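Local coordinates for protein ribonucleoside-diphosphate reductase (Pseudomonas aeruginosa, PDB 5IM3) that probably supplies DNA precursors by reducing ribonucleoside diphosphates to their 2'-deoxy forms, using thioredoxin dithiol as reductant, and is an allosteric enzyme that binds dATP, at residues A[590-593]-A[599-602]; A[374-379]-A[393-398]; A[226-231]-A[317-322]. One frame throughout, in Å; residues are numbered along the deposited sequence.

Contact 1 of 3, residues A[590-593]-A[599-602]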
ATOM      1  N   ILE A 590      33.744  15.288 -19.926  1.00 44.36           N
ATOM      2  CA  ILE A 590      35.137  15.202 -20.349  1.00 46.32           C
ATOM      3  C   ILE A 590      35.442  13.765 -20.749  1.00 46.62           C
ATOM      4  O   ILE A 590      35.016  12.820 -20.076  1.00 45.95           O
ATOM      5  CB  ILE A 590      36.078  15.677 -19.225  1.00 44.85           C
ATOM      6  CG1 ILE A 590      35.724  17.110 -18.811  1.00 44.14           C
ATOM      7  CG2 ILE A 590      37.530  15.579 -19.657  1.00 44.88           C
ATOM      8  CD1 ILE A 590      35.849  18.136 -19.930  1.00 44.66           C
ATOM      9  N   THR A 591      36.195  13.602 -21.850  1.00 45.74           N
ATOM     10  CA  THR A 591      36.565  12.276 -22.357  1.00 49.18           C
ATOM     11  C   THR A 591      38.035  12.339 -22.781  1.00 48.69           C
ATOM     12  O   THR A 591      38.358  12.537 -23.954  1.00 48.34           O
ATOM     13  CB  THR A 591      35.663  11.830 -23.510  1.00 50.42           C
ATOM     14  OG1 THR A 591      35.702  12.801 -24.562  1.00 52.27           O
ATOM     15  CG2 THR A 591      34.227  11.657 -23.041  1.00 50.47           C
ATOM     16  N   LEU A 592      38.926  12.161 -21.806  1.00 49.28           N
ATOM     17  CA  LEU A 592      40.364  12.225 -22.021  1.00 49.93           C
ATOM     18  C   LEU A 592      41.023  10.922 -21.578  1.00 48.03           C
ATOM     19  O   LEU A 592      40.519  10.221 -20.696  1.00 45.15           O
ATOM     20  CB  LEU A 592      40.979  13.402 -21.255  1.00 50.85           C
ATOM     21  CG  LEU A 592      40.467  14.799 -21.616  1.00 51.28           C
ATOM     22  CD1 LEU A 592      41.042  15.833 -20.658  1.00 49.69           C
ATOM     23  CD2 LEU A 592      40.813  15.153 -23.054  1.00 51.39           C
ATOM     24  N   ASN A 593      42.162  10.613 -22.195  1.00 45.04           N
ATOM     25  CA  ASN A 593      42.901   9.399 -21.874  1.00 42.39           C
ATOM     26  C   ASN A 593      43.562   9.496 -20.502  1.00 40.79           C
ATOM     27  O   ASN A 593      43.946  10.573 -20.043  1.00 40.92           O
ATOM     28  CB  ASN A 593      43.980   9.128 -22.922  1.00 42.04           C
ATOM     29  CG  ASN A 593      43.409   8.789 -24.281  1.00 42.97           C
ATOM     30  OD1 ASN A 593      42.228   8.469 -24.413  1.00 44.86           O
ATOM     31  ND2 ASN A 593      44.254   8.846 -25.304  1.00 43.72           N
ATOM     32  N   ILE A 599      47.396  11.758 -15.591  1.00 47.23           N
ATOM     33  CA  ILE A 599      46.152  12.205 -14.984  1.00 44.46           C
ATOM     34  C   ILE A 599      45.631  13.339 -15.856  1.00 45.01           C
ATOM     35  O   ILE A 599      46.246  14.407 -15.935  1.00 45.20           O
ATOM     36  CB  ILE A 599      46.366  12.639 -13.528  1.00 45.07           C
ATOM     37  CG1 ILE A 599      46.600  11.392 -12.655  1.00 44.40           C
ATOM     38  CG2 ILE A 599      45.187  13.454 -13.015  1.00 43.23           C
ATOM     39  CD1 ILE A 599      46.934  11.686 -11.205  1.00 42.81           C
ATOM     40  N   ALA A 600      44.508  13.108 -16.533  1.00 48.61           N
ATOM     41  CA  ALA A 600      43.972  14.103 -17.452  1.00 49.33           C
ATOM     42  C   ALA A 600      43.455  15.316 -16.685  1.00 49.94           C
ATOM     43  O   ALA A 600      42.898  15.188 -15.591  1.00 48.30           O
ATOM     44  CB  ALA A 600      42.854  13.499 -18.295  1.00 47.70           C
ATOM     45  N   VAL A 601      43.650  16.498 -17.267  1.00 43.25           N
ATOM     46  CA  VAL A 601      43.289  17.767 -16.648  1.00 45.10           C
ATOM     47  C   VAL A 601      42.293  18.475 -17.557  1.00 46.39           C
ATOM     48  O   VAL A 601      42.536  18.606 -18.763  1.00 45.62           O
ATOM     49  CB  VAL A 601      44.526  18.655 -16.413  1.00 48.47           C
ATOM     50  CG1 VAL A 601      44.171  19.842 -15.528  1.00 48.26           C
ATOM     51  CG2 VAL A 601      45.667  17.850 -15.809  1.00 47.23           C
ATOM     52  N   CYS A 602      41.186  18.942 -16.982  1.00 44.97           N
ATOM     53  CA  CYS A 602      40.167  19.667 -17.736  1.00 46.54           C
ATOM     54  C   CYS A 602      40.401  21.165 -17.579  1.00 46.21           C
ATOM     55  O   CYS A 602      40.301  21.702 -16.470  1.00 47.59           O
ATOM     56  CB  CYS A 602      38.757  19.307 -17.273  1.00 49.32           C
ATOM     57  SG  CYS A 602      38.596  17.669 -16.512  1.00 50.27           S
TER
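Leu592 and Ala600 meet carbon to carbon: Leu592 CB lies 3.5 Å from Ala600 CB, where the loop 590-593 passes the start of strand 600-608. Further out along Leu592, CG stands anti to the carbonyl carbon (chi1 -60°), and from there CD1 reaches over the methyl of Ala600, 3.8 Å from its CB, and on to the backbone, 3.7 Å from Val601 O. Pro657 and Asn765 lie against the same leucine. The Ala600 methyl is thus met from two directions, since Asn593 O also stands 3.6 Å from Ala600 CB.

Two residues away on each segment, Ile590 packs on Cys602. Its CG1 is 3.7 Å from Cys602 SG and its CG2 3.9 Å from that same sulfur, so both branches at CB pack against the disulfide sulfur. The backbone of Ile590 is fixed from its own loop, with N hydrogen-bonded to Asn585 OD1 and O to Ser584 OG.

Every touching residue is buried; the contacts between side chains are apolar, and two methyl groups also lie against backbone oxygens. Cys602 is in a disulfide with Cys373, which is consistent with the redox cysteine pair of this family; Ile590 therefore gives that sulfur a hydrocarbon flank.

Contact 2 of 3, residues A[374-379]-A[393-398]. With DTP (2'-deoxyadenosine 5'-triphosphate), chain F.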
ATOM      1  N   TYR A 374      40.005  16.605 -12.877  1.00 45.21           N
ATOM      2  CA  TYR A 374      40.967  15.567 -13.231  1.00 43.56           C
ATOM      3  C   TYR A 374      40.286  14.223 -13.431  1.00 39.84           C
ATOM      4  O   TYR A 374      39.230  13.948 -12.857  1.00 36.36           O
ATOM      5  CB  TYR A 374      42.048  15.405 -12.151  1.00 41.46           C
ATOM      6  CG  TYR A 374      42.654  16.702 -11.677  1.00 43.05           C
ATOM      7  CD1 TYR A 374      43.747  17.259 -12.322  1.00 44.14           C
ATOM      8  CD2 TYR A 374      42.129  17.367 -10.581  1.00 41.55           C
ATOM      9  CE1 TYR A 374      44.300  18.446 -11.884  1.00 45.49           C
ATOM     10  CE2 TYR A 374      42.670  18.545 -10.138  1.00 41.87           C
ATOM     11  CZ  TYR A 374      43.754  19.085 -10.790  1.00 45.45           C
ATOM     12  OH  TYR A 374      44.281  20.265 -10.335  1.00 46.86           O
ATOM     13  N   LEU A 375      40.926  13.381 -14.245  1.00 42.97           N
ATOM     14  CA  LEU A 375      40.512  12.006 -14.478  1.00 44.43           C
ATOM     15  C   LEU A 375      41.688  11.083 -14.192  1.00 47.34           C
ATOM     16  O   LEU A 375      42.822  11.370 -14.586  1.00 47.24           O
ATOM     17  CB  LEU A 375      40.029  11.778 -15.922  1.00 43.39           C
ATOM     18  CG  LEU A 375      38.772  12.515 -16.402  1.00 46.54           C
ATOM     19  CD1 LEU A 375      39.054  13.982 -16.718  1.00 44.77           C
ATOM     20  CD2 LEU A 375      38.196  11.806 -17.623  1.00 47.22           C
ATOM     21  N   THR A 376      41.414   9.972 -13.511  1.00 43.85           N
ATOM     22  CA  THR A 376      42.436   8.994 -13.173  1.00 43.76           C
ATOM     23  C   THR A 376      41.932   7.596 -13.491  1.00 44.14           C
ATOM     24  O   THR A 376      40.734   7.364 -13.667  1.00 46.44           O
ATOM     25  CB  THR A 376      42.830   9.054 -11.690  1.00 42.55           C
ATOM     26  OG1 THR A 376      41.768   8.515 -10.890  1.00 40.00           O
ATOM     27  CG2 THR A 376      43.119  10.486 -11.252  1.00 40.19           C
ATOM     28  N   THR A 377      42.876   6.662 -13.558  1.00 44.89           N
ATOM     29  CA  THR A 377      42.580   5.241 -13.689  1.00 47.39           C
ATOM     30  C   THR A 377      43.382   4.503 -12.627  1.00 47.58           C
ATOM     31  O   THR A 377      44.568   4.789 -12.433  1.00 46.66           O
ATOM     32  CB  THR A 377      42.910   4.726 -15.098  1.00 47.46           C
ATOM     33  OG1 THR A 377      42.649   3.321 -15.169  1.00 51.92           O
ATOM     34  CG2 THR A 377      44.368   4.992 -15.461  1.00 48.37           C
ATOM     35  N   VAL A 378      42.733   3.580 -11.931  1.00 44.28           N
ATOM     36  CA  VAL A 378      43.310   2.914 -10.763  1.00 41.71           C
ATOM     37  C   VAL A 378      43.862   1.560 -11.197  1.00 41.64           C
ATOM     38  O   VAL A 378      43.118   0.768 -11.789  1.00 41.45           O
ATOM     39  CB  VAL A 378      42.274   2.743  -9.640  1.00 39.03           C
ATOM     40  CG1 VAL A 378      42.947   2.241  -8.372  1.00 42.69           C
ATOM     41  CG2 VAL A 378      41.556   4.051  -9.368  1.00 39.19           C
ATOM     42  N   PRO A 379      45.131   1.259 -10.935  1.00 43.04           N
ATOM     43  CA  PRO A 379      45.678  -0.046 -11.317  1.00 44.50           C
ATOM     44  C   PRO A 379      45.308  -1.144 -10.325  1.00 43.52           C
ATOM     45  O   PRO A 379      45.019  -0.898  -9.153  1.00 42.21           O
ATOM     46  CB  PRO A 379      47.192   0.196 -11.326  1.00 45.70           C
ATOM     47  CG  PRO A 379      47.393   1.272 -10.331  1.00 43.39           C
ATOM     48  CD  PRO A 379      46.176   2.157 -10.415  1.00 42.25           C
ATOM     49  N   ALA A 393      43.781  12.667  -2.799  1.00 38.20           N
ATOM     50  CA  ALA A 393      43.925  13.636  -1.720  1.00 39.53           C
ATOM     51  C   ALA A 393      44.662  14.882  -2.199  1.00 36.05           C
ATOM     52  O   ALA A 393      44.230  16.007  -1.930  1.00 40.02           O
ATOM     53  CB  ALA A 393      44.645  12.995  -0.534  1.00 36.72           C
ATOM     54  N   MET A 394      45.774  14.703  -2.924  1.00 38.56           N
ATOM     55  CA  MET A 394      46.565  15.855  -3.366  1.00 43.63           C
ATOM     56  C   MET A 394      45.795  16.713  -4.361  1.00 44.81           C
ATOM     57  O   MET A 394      45.823  17.946  -4.279  1.00 46.02           O
ATOM     58  CB  MET A 394      47.881  15.388  -3.991  1.00 44.19           C
ATOM     59  CG  MET A 394      48.801  14.629  -3.049  1.00 47.84           C
ATOM     60  SD  MET A 394      49.151  15.523  -1.529  1.00 50.68           S
ATOM     61  CE  MET A 394      47.985  14.777  -0.426  1.00 49.11           C
ATOM     62  N   LEU A 395      45.114  16.080  -5.318  1.00 47.15           N
ATOM     63  CA  LEU A 395      44.369  16.827  -6.324  1.00 49.18           C
ATOM     64  C   LEU A 395      43.184  17.565  -5.714  1.00 51.16           C
ATOM     65  O   LEU A 395      42.767  18.602  -6.238  1.00 55.70           O
ATOM     66  CB  LEU A 395      43.902  15.874  -7.424  1.00 48.47           C
ATOM     67  CG  LEU A 395      45.033  15.192  -8.198  1.00 49.10           C
ATOM     68  CD1 LEU A 395      44.505  14.056  -9.061  1.00 49.77           C
ATOM     69  CD2 LEU A 395      45.770  16.204  -9.057  1.00 50.77           C
ATOM     70  N   SER A 396      42.639  17.053  -4.615  1.00 53.54           N
ATOM     71  CA  SER A 396      41.506  17.660  -3.932  1.00 53.71           C
ATOM     72  C   SER A 396      41.922  18.688  -2.892  1.00 55.59           C
ATOM     73  O   SER A 396      41.052  19.320  -2.287  1.00 59.19           O
ATOM     74  CB  SER A 396      40.667  16.575  -3.249  1.00 50.88           C
ATOM     75  OG  SER A 396      40.125  15.686  -4.201  1.00 50.98           O
ATOM     76  N   LYS A 397      43.224  18.861  -2.664  1.00 55.75           N
ATOM     77  CA  LYS A 397      43.691  19.768  -1.625  1.00 59.28           C
ATOM     78  C   LYS A 397      43.171  21.190  -1.822  1.00 62.23           C
ATOM     79  O   LYS A 397      43.068  21.938  -0.842  1.00 63.54           O
ATOM     80  CB  LYS A 397      45.224  19.750  -1.589  1.00 61.29           C
ATOM     81  CG  LYS A 397      45.850  20.543  -0.453  1.00 65.15           C
ATOM     82  CD  LYS A 397      47.334  20.243  -0.331  1.00 67.84           C
ATOM     83  CE  LYS A 397      47.977  21.070   0.763  1.00 75.54           C
ATOM     84  NZ  LYS A 397      49.364  20.615   1.030  1.00 83.21           N
ATOM     85  N   PHE A 398      42.828  21.576  -3.052  1.00 61.80           N
ATOM     86  CA  PHE A 398      42.291  22.903  -3.341  1.00 64.70           C
ATOM     87  C   PHE A 398      41.015  22.796  -4.176  1.00 67.10           C
ATOM     88  O   PHE A 398      40.879  23.403  -5.240  1.00 66.47           O
ATOM     89  CB  PHE A 398      43.329  23.771  -4.051  1.00 69.16           C
ATOM     90  CG  PHE A 398      44.716  23.664  -3.472  1.00 67.59           C
ATOM     91  CD1 PHE A 398      45.028  24.254  -2.257  1.00 67.47           C
ATOM     92  CD2 PHE A 398      45.710  22.977  -4.150  1.00 66.80           C
ATOM     93  CE1 PHE A 398      46.307  24.152  -1.728  1.00 67.68           C
ATOM     94  CE2 PHE A 398      46.985  22.871  -3.626  1.00 67.34           C
ATOM     95  CZ  PHE A 398      47.283  23.460  -2.414  1.00 67.70           C
TER
HETATM   96  PG  DTP F1004      51.716  24.512   5.379  1.00 83.07           P
HETATM   97  O1G DTP F1004      50.321  24.903   5.762  1.00 83.80           O
HETATM   98  O2G DTP F1004      52.463  23.787   6.502  1.00 81.78           O
HETATM   99  O3G DTP F1004      52.574  25.700   4.922  1.00 85.57           O
HETATM  100  PB  DTP F1004      52.356  22.082   3.887  1.00 61.83           P
HETATM  101  O1B DTP F1004      52.560  21.850   2.437  1.00 64.26           O
HETATM  102  O2B DTP F1004      53.668  21.974   4.652  1.00 64.94           O
HETATM  103  O3B DTP F1004      51.711  23.517   4.134  1.00 73.59           O
HETATM  104  PA  DTP F1004      49.843  20.639   4.091  1.00 44.31           P
HETATM  105  O1A DTP F1004      49.874  19.708   2.946  1.00 39.21           O
HETATM  106  O2A DTP F1004      49.116  21.921   3.675  1.00 54.55           O
HETATM  107  O3A DTP F1004      51.335  21.020   4.491  1.00 57.65           O
HETATM  108  O5' DTP F1004      49.142  20.083   5.397  1.00 44.49           O
HETATM  109  C5' DTP F1004      49.286  20.655   6.712  1.00 43.51           C
HETATM  110  C4' DTP F1004      48.174  20.112   7.572  1.00 46.77           C
HETATM  111  O4' DTP F1004      46.904  20.538   7.029  1.00 46.22           O
HETATM  112  C3' DTP F1004      48.110  18.587   7.672  1.00 45.22           C
HETATM  113  O3' DTP F1004      47.722  18.204   8.992  1.00 43.65           O
HETATM  114  C2' DTP F1004      47.042  18.222   6.652  1.00 46.05           C
HETATM  115  C1' DTP F1004      46.103  19.414   6.710  1.00 46.72           C
HETATM  116  N9  DTP F1004      45.410  19.692   5.459  1.00 49.55           N
HETATM  117  C8  DTP F1004      45.957  20.207   4.314  1.00 48.93           C
HETATM  118  N7  DTP F1004      45.111  20.312   3.318  1.00 47.10           N
HETATM  119  C5  DTP F1004      43.920  19.838   3.847  1.00 49.08           C
HETATM  120  C6  DTP F1004      42.634  19.680   3.298  1.00 49.33           C
HETATM  121  N6  DTP F1004      42.323  19.989   2.037  1.00 49.84           N
HETATM  122  N1  DTP F1004      41.667  19.180   4.098  1.00 48.88           N
HETATM  123  C2  DTP F1004      41.976  18.862   5.358  1.00 49.30           C
HETATM  124  N3  DTP F1004      43.151  18.960   5.984  1.00 49.47           N
HETATM  125  C4  DTP F1004      44.089  19.457   5.168  1.00 49.29           C
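Leu395 sets one methyl over the ring of Tyr374, joining strand 373-377 to helix 382-395 in a beta-alpha-beta unit of the ten-stranded alpha-beta barrel; strand 401-405 completes the unit, parallel to the first strand. The evidence for a CH-pi contact is direct: Leu395 CD2 lies 3.8 Å from the centroid of the Tyr374 ring and only 5° off its normal. The leucine meets the tyrosine at a slant, with Leu395 CB 3.9 Å from Tyr374 CD2 and Leu395 CD1 near Tyr374 CB and CG. With chi1 at -47° the Tyr374 ring lies on the side of its backbone N and turns one face to Leu395. Thr376 adds a looser touch, its CG2 4.4 Å from Leu395 CD1, while its hydroxyl is engaged in a hydrogen bond with Asn404 OD1.

In the next shell, Leu402 of strand 401-405 packs on both Tyr374 and Leu395, and Val601 touches Tyr374 from strand 600-608. Val645 touches Leu395 as well.

Just past the helix, Lys397 extends to a bound dATP, which is also hydrogen-bonded to Asp380 OD1 and Leu382 N of the second subunit, so the nucleotide sits at a subunit boundary. The modelled approach of the lysine nitrogen to the alpha phosphate is too short to be taken literally, although the extended chain does bring it to that group. Lys397 N donates a hydrogen bond to Met394 O, 3.2 Å, tying the lysine's backbone to the helix end. Lower down the same side chain, Lys397 CG is 3.8 Å from N7 of the dATP base and lies over the Phe398 ring, offset toward its rim.

Contact 3 of 3, residues A[226-231]-A[317-322]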
ATOM      1  N   LEU A 226      24.119  50.714  -7.364  1.00 60.41           N
ATOM      2  CA  LEU A 226      24.118  51.397  -6.076  1.00 61.77           C
ATOM      3  C   LEU A 226      25.089  50.740  -5.102  1.00 62.93           C
ATOM      4  O   LEU A 226      25.847  51.432  -4.410  1.00 62.18           O
ATOM      5  CB  LEU A 226      22.702  51.419  -5.499  1.00 62.44           C
ATOM      6  CG  LEU A 226      21.675  52.211  -6.316  1.00 64.40           C
ATOM      7  CD1 LEU A 226      20.265  51.988  -5.787  1.00 63.68           C
ATOM      8  CD2 LEU A 226      22.018  53.694  -6.320  1.00 63.46           C
ATOM      9  N   LEU A 227      25.085  49.405  -5.036  1.00 63.14           N
ATOM     10  CA  LEU A 227      26.022  48.698  -4.170  1.00 63.47           C
ATOM     11  C   LEU A 227      27.468  49.010  -4.533  1.00 63.37           C
ATOM     12  O   LEU A 227      28.344  49.002  -3.662  1.00 63.48           O
ATOM     13  CB  LEU A 227      25.771  47.191  -4.252  1.00 62.60           C
ATOM     14  CG  LEU A 227      26.743  46.287  -3.487  1.00 62.54           C
ATOM     15  CD1 LEU A 227      26.734  46.616  -1.999  1.00 61.52           C
ATOM     16  CD2 LEU A 227      26.398  44.819  -3.721  1.00 62.01           C
ATOM     17  N   MET A 228      27.736  49.280  -5.813  1.00 66.45           N
ATOM     18  CA  MET A 228      29.096  49.575  -6.247  1.00 65.72           C
ATOM     19  C   MET A 228      29.680  50.771  -5.507  1.00 66.55           C
ATOM     20  O   MET A 228      30.905  50.878  -5.371  1.00 65.99           O
ATOM     21  CB  MET A 228      29.105  49.833  -7.753  1.00 67.14           C
ATOM     22  CG  MET A 228      30.478  49.758  -8.394  1.00 69.22           C
ATOM     23  SD  MET A 228      31.012  48.060  -8.679  1.00 69.95           S
ATOM     24  CE  MET A 228      29.822  47.559  -9.928  1.00 69.93           C
ATOM     25  N   ASP A 229      28.828  51.679  -5.026  1.00 67.29           N
ATOM     26  CA  ASP A 229      29.325  52.859  -4.326  1.00 68.07           C
ATOM     27  C   ASP A 229      30.068  52.469  -3.054  1.00 68.63           C
ATOM     28  O   ASP A 229      31.086  53.080  -2.710  1.00 68.29           O
ATOM     29  CB  ASP A 229      28.164  53.801  -4.006  1.00 70.03           C
ATOM     30  CG  ASP A 229      28.608  55.243  -3.852  1.00 71.33           C
ATOM     31  OD1 ASP A 229      29.410  55.714  -4.686  1.00 71.62           O
ATOM     32  OD2 ASP A 229      28.152  55.907  -2.898  1.00 72.62           O
ATOM     33  N   THR A 230      29.574  51.451  -2.342  1.00 69.13           N
ATOM     34  CA  THR A 230      30.278  50.967  -1.158  1.00 69.22           C
ATOM     35  C   THR A 230      31.601  50.317  -1.538  1.00 66.50           C
ATOM     36  O   THR A 230      32.605  50.481  -0.835  1.00 67.34           O
ATOM     37  CB  THR A 230      29.408  49.969  -0.390  1.00 70.77           C
ATOM     38  OG1 THR A 230      28.138  50.560  -0.098  1.00 71.81           O
ATOM     39  CG2 THR A 230      30.083  49.558   0.915  1.00 71.74           C
ATOM     40  N   LEU A 231      31.617  49.569  -2.643  1.00 65.00           N
ATOM     41  CA  LEU A 231      32.843  48.908  -3.077  1.00 63.47           C
ATOM     42  C   LEU A 231      33.916  49.924  -3.451  1.00 62.31           C
ATOM     43  O   LEU A 231      35.085  49.768  -3.080  1.00 60.93           O
ATOM     44  CB  LEU A 231      32.547  47.985  -4.259  1.00 62.43           C
ATOM     45  CG  LEU A 231      32.009  46.586  -3.940  1.00 60.59           C
ATOM     46  CD1 LEU A 231      30.700  46.645  -3.170  1.00 61.67           C
ATOM     47  CD2 LEU A 231      31.839  45.794  -5.228  1.00 59.78           C
ATOM     48  N   GLU A 317      39.805  44.982  -4.427  1.00 62.06           N
ATOM     49  CA  GLU A 317      39.864  44.690  -5.856  1.00 61.41           C
ATOM     50  C   GLU A 317      38.523  45.057  -6.481  1.00 60.35           C
ATOM     51  O   GLU A 317      37.500  44.434  -6.174  1.00 57.73           O
ATOM     52  CB  GLU A 317      40.198  43.220  -6.102  1.00 60.00           C
ATOM     53  CG  GLU A 317      40.423  42.870  -7.563  1.00 61.54           C
ATOM     54  CD  GLU A 317      40.877  41.436  -7.758  1.00 62.40           C
ATOM     55  OE1 GLU A 317      40.358  40.542  -7.054  1.00 62.34           O
ATOM     56  OE2 GLU A 317      41.758  41.205  -8.614  1.00 60.53           O
ATOM     57  N   LEU A 318      38.531  46.063  -7.358  1.00 59.20           N
ATOM     58  CA  LEU A 318      37.319  46.504  -8.032  1.00 59.56           C
ATOM     59  C   LEU A 318      37.031  45.640  -9.258  1.00 57.98           C
ATOM     60  O   LEU A 318      37.931  44.993  -9.799  1.00 61.37           O
ATOM     61  CB  LEU A 318      37.448  47.971  -8.434  1.00 60.78           C
ATOM     62  CG  LEU A 318      37.266  48.962  -7.280  1.00 61.58           C
ATOM     63  CD1 LEU A 318      37.710  50.361  -7.667  1.00 61.51           C
ATOM     64  CD2 LEU A 318      35.812  48.976  -6.821  1.00 61.63           C
ATOM     65  N   PRO A 319      35.779  45.622  -9.727  1.00 54.52           N
ATOM     66  CA  PRO A 319      35.404  44.620 -10.744  1.00 53.74           C
ATOM     67  C   PRO A 319      36.251  44.661 -12.006  1.00 53.81           C
ATOM     68  O   PRO A 319      36.706  43.608 -12.470  1.00 52.38           O
ATOM     69  CB  PRO A 319      33.931  44.953 -11.025  1.00 55.91           C
ATOM     70  CG  PRO A 319      33.452  45.630  -9.793  1.00 57.77           C
ATOM     71  CD  PRO A 319      34.624  46.434  -9.306  1.00 56.65           C
ATOM     72  N   GLN A 320      36.466  45.839 -12.593  1.00 55.64           N
ATOM     73  CA  GLN A 320      37.253  45.899 -13.821  1.00 56.76           C
ATOM     74  C   GLN A 320      38.715  45.567 -13.566  1.00 55.23           C
ATOM     75  O   GLN A 320      39.397  45.055 -14.461  1.00 54.57           O
ATOM     76  CB  GLN A 320      37.128  47.278 -14.470  1.00 55.86           C
ATOM     77  CG  GLN A 320      35.709  47.649 -14.863  1.00 57.33           C
ATOM     78  CD  GLN A 320      35.043  46.585 -15.721  1.00 58.12           C
ATOM     79  OE1 GLN A 320      35.529  46.247 -16.799  1.00 57.54           O
ATOM     80  NE2 GLN A 320      33.932  46.040 -15.235  1.00 57.18           N
ATOM     81  N   ILE A 321      39.216  45.852 -12.363  1.00 55.25           N
ATOM     82  CA  ILE A 321      40.574  45.454 -12.020  1.00 54.90           C
ATOM     83  C   ILE A 321      40.637  43.951 -11.786  1.00 53.07           C
ATOM     84  O   ILE A 321      41.652  43.312 -12.084  1.00 52.24           O
ATOM     85  CB  ILE A 321      41.061  46.263 -10.801  1.00 57.27           C
ATOM     86  CG1 ILE A 321      41.437  47.684 -11.246  1.00 59.00           C
ATOM     87  CG2 ILE A 321      42.239  45.575 -10.109  1.00 55.65           C
ATOM     88  CD1 ILE A 321      41.823  48.624 -10.115  1.00 59.91           C
ATOM     89  N   PHE A 322      39.561  43.362 -11.261  1.00 49.80           N
ATOM     90  CA  PHE A 322      39.484  41.909 -11.161  1.00 50.90           C
ATOM     91  C   PHE A 322      39.642  41.263 -12.531  1.00 49.84           C
ATOM     92  O   PHE A 322      40.473  40.367 -12.716  1.00 49.20           O
ATOM     93  CB  PHE A 322      38.158  41.497 -10.516  1.00 52.41           C
ATOM     94  CG  PHE A 322      37.822  40.040 -10.689  1.00 49.47           C
ATOM     95  CD1 PHE A 322      38.458  39.070  -9.931  1.00 49.67           C
ATOM     96  CD2 PHE A 322      36.866  39.644 -11.608  1.00 50.15           C
ATOM     97  CE1 PHE A 322      38.145  37.729 -10.089  1.00 48.87           C
ATOM     98  CE2 PHE A 322      36.547  38.308 -11.771  1.00 47.99           C
ATOM     99  CZ  PHE A 322      37.186  37.350 -11.010  1.00 48.16           C
TER
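Leu318 O accepts a hydrogen bond from Phe322 N at 2.7 Å, the bond that closes the first turn of helix 319-330, and the side chain of the same Leu318 reaches across to Leu231 of helix 219-239. Leu318 occupies the N-cap position, and Pro319 follows as the first residue of the helix, where the missing amide hydrogen of proline costs no helical bond.

The crossing contacts are apolar and come in two pairs. Leu318 CD2 lies 3.9 Å from Leu231 O and 4.3 Å from Leu231 CB, so this methyl rests on both the backbone and the root of the side chain. Beside it, Met228 SD approaches Pro319 CG at 3.6 Å. The methionine gets there by a bent path: CG leaves anti to the backbone N (chi1 -163°), then chi2 of 79° and chi3 of 67° fold the thioether toward the ring. Met228 CE stands 4.1 Å from Pro319 CG, and the methionine and the proline ring run antiparallel past one another.

Helix 297-307 supplies neighbours for the first helix, Leu300 on Met228 and Tyr304 on Leu231, while Tyr254 packs on Leu318 and Pro319. The arrangement is a helix start packed against the flank of another helix, joining the second ATP-cone region to the all-alpha region of the large subunit.

Overall arrangement
From the N terminus, contact 3 comes first, bringing 226-231 and 317-322 together over 85 intervening residues, about half of them helical. Contact 2 follows, closing over the 13 residues between its segments, mostly helix 382-395, and contact 1 closes a five-residue loop without helix or strand. The three lie in series; none nests in or crosses another. Contacts 1 and 2 adjoin, their centres 11 Å apart, because strands 600-608 and 373-377 are antiparallel neighbours in the barrel sheet: Ala600 O lies 3.0 Å from Leu375 N, a probable hydrogen bond. Contact 3 belongs to the helical part, its centre 36 Å from either of theirs.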